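Lys-gingipain catalytic subunit (Porphyromonas gingivalis, PDB 6I9A) cleaves proteins with a strong preference for lysine at P1, as a secreted C25-family cysteine endopeptidase that degrades haemoglobin, collagen and immunoglobulins. Local coordinates at residues A[36-40]-A[399-403]. Residues are numbered along the deposited sequence; the frame is centred on the assembly and turned at random.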
loop_
_atom_site.group_PDB
_atom_site.type_symbol
_atom_site.label_atom_id
_atom_site.label_comp_id
_atom_site.label_asym_id
_atom_site.label_seq_id
_atom_site.Cartn_x
_atom_site.Cartn_y
_atom_site.Cartn_z
ATOM N N ALA A 36 1.532 -9.872 -12.946
ATOM C CA ALA A 36 1.765 -9.784 -14.416
ATOM C C ALA A 36 0.418 -9.690 -15.127
ATOM O O ALA A 36 0.236 -8.868 -16.038
ATOM C CB ALA A 36 2.519 -11.012 -14.904
ATOM N N GLN A 37 -0.565 -10.504 -14.701
ATOM C CA GLN A 37 -1.871 -10.491 -15.351
ATOM C C GLN A 37 -2.552 -9.129 -15.287
ATOM O O GLN A 37 -3.253 -8.728 -16.233
ATOM C CB GLN A 37 -2.783 -11.561 -14.724
ATOM C CG GLN A 37 -2.356 -12.955 -15.132
ATOM C CD GLN A 37 -3.054 -14.029 -14.339
ATOM O OE1 GLN A 37 -3.534 -13.810 -13.228
ATOM N NE2 GLN A 37 -3.116 -15.241 -14.918
ATOM N N LYS A 38 -2.375 -8.406 -14.171
ATOM C CA LYS A 38 -3.020 -7.107 -14.056
ATOM C C LYS A 38 -2.161 -5.976 -14.661
ATOM O O LYS A 38 -2.547 -4.813 -14.590
ATOM C CB LYS A 38 -3.408 -6.794 -12.605
ATOM C CG LYS A 38 -2.201 -6.455 -11.704
ATOM C CD LYS A 38 -2.508 -6.607 -10.200
ATOM C CE LYS A 38 -3.686 -5.775 -9.709
ATOM N NZ LYS A 38 -3.436 -4.294 -9.776
ATOM N N GLY A 39 -1.055 -6.320 -15.306
ATOM C CA GLY A 39 -0.305 -5.334 -16.072
ATOM C C GLY A 39 0.975 -4.817 -15.478
ATOM O O GLY A 39 1.499 -3.774 -15.906
ATOM N N PHE A 40 1.554 -5.551 -14.481
ATOM C CA PHE A 40 2.851 -5.128 -13.934
ATOM C C PHE A 40 3.950 -5.820 -14.709
ATOM O O PHE A 40 3.973 -7.062 -14.800
ATOM C CB PHE A 40 2.988 -5.495 -12.468
ATOM C CG PHE A 40 2.179 -4.725 -11.450
ATOM C CD1 PHE A 40 0.969 -4.127 -11.780
ATOM C CD2 PHE A 40 2.614 -4.635 -10.133
ATOM C CE1 PHE A 40 0.231 -3.405 -10.807
ATOM C CE2 PHE A 40 1.821 -3.991 -9.152
ATOM C CZ PHE A 40 0.690 -3.338 -9.515
ATOM N N TYR A 399 -6.892 0.533 -16.704
ATOM C CA TYR A 399 -5.629 -0.071 -17.152
ATOM C C TYR A 399 -5.928 -1.470 -17.654
ATOM O O TYR A 399 -6.482 -2.305 -16.925
ATOM C CB TYR A 399 -4.665 -0.058 -15.979
ATOM C CG TYR A 399 -3.252 -0.501 -16.279
ATOM C CD1 TYR A 399 -2.501 0.097 -17.306
ATOM C CD2 TYR A 399 -2.601 -1.414 -15.452
ATOM C CE1 TYR A 399 -1.152 -0.224 -17.493
ATOM C CE2 TYR A 399 -1.265 -1.747 -15.639
ATOM C CZ TYR A 399 -0.546 -1.137 -16.649
ATOM O OH TYR A 399 0.786 -1.438 -16.784
ATOM N N VAL A 400 -5.545 -1.699 -18.928
ATOM C CA VAL A 400 -5.828 -2.960 -19.609
ATOM C C VAL A 400 -4.549 -3.738 -19.819
ATOM O O VAL A 400 -3.568 -3.170 -20.310
ATOM C CB VAL A 400 -6.530 -2.662 -20.954
ATOM C CG1 VAL A 400 -6.906 -3.966 -21.661
ATOM C CG2 VAL A 400 -7.769 -1.768 -20.773
ATOM N N ALA A 401 -4.576 -5.035 -19.537
ATOM C CA ALA A 401 -3.388 -5.881 -19.670
ATOM C C ALA A 401 -3.763 -7.138 -20.386
ATOM O O ALA A 401 -4.738 -7.807 -20.029
ATOM C CB ALA A 401 -2.807 -6.233 -18.293
ATOM N N ILE A 402 -2.931 -7.544 -21.364
ATOM C CA ILE A 402 -3.078 -8.798 -22.085
ATOM C C ILE A 402 -1.912 -9.697 -21.694
ATOM O O ILE A 402 -0.765 -9.273 -21.781
ATOM C CB ILE A 402 -3.144 -8.579 -23.601
ATOM C CG1 ILE A 402 -4.370 -7.711 -23.975
ATOM C CG2 ILE A 402 -3.178 -9.946 -24.341
ATOM C CD1 ILE A 402 -4.415 -7.347 -25.468
ATOM N N SER A 403 -2.208 -10.938 -21.290
ATOM C CA SER A 403 -1.175 -11.861 -20.825
ATOM C C SER A 403 -1.562 -13.284 -21.191
ATOM O O SER A 403 -2.669 -13.553 -21.638
ATOM C CB SER A 403 -0.981 -11.730 -19.306
ATOM O OG SER A 403 -2.113 -12.202 -18.594
HETATM O O HOH W 1 -3.886 -10.207 -18.442
HETATM O O HOH W 2 -1.793 -14.943 -17.810
HETATM O O HOH W 3 -5.276 -4.243 -15.172
#
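Gly-39 and Ala-401 bring the two backbones closest, 4.8 Å between their CA atoms, where the turn that ends helix 25-37 lies against one face of strand 399-404. The turn is a Schellman motif: Gly-39, at positive phi (105°), bonds through its N to Ala-36 O, and Phe-40 N reaches back to a carbonyl of the last helical turn. These backbone angles already favour glycine, and its bare CA lets both the Tyr-399 ring and the Ala-401 methyl pack close, Ala-401 CB lying 3.5 Å from Gly-39 CA and 3.3 Å from Gln-37 O. The contact thus joins the C25 catalytic domain, at the edge of its four-stranded parallel sheet, to the C-terminal Ig-like domain, far from the active site. Tyr-399, with CG anti to the backbone N (chi1 -174°), brings CE2 to 3.5 Å from Lys-38 O and donates from OH to Gly-39 O, at its ring edge, over 2.6 Å, the hydroxyl lying 24° off the plane of the Gly-39 carbonyl; Val-14 N bonds to the same hydroxyl. One water links Gln-37 O, Ala-401 O and Ser-403 OG, and another joins Lys-38 O to Tyr-399 O. Gln-37 lays its CG 3.6 Å from Ser-403 OG, and its extended chain carries NE2 to a third water, also held by that hydroxyl.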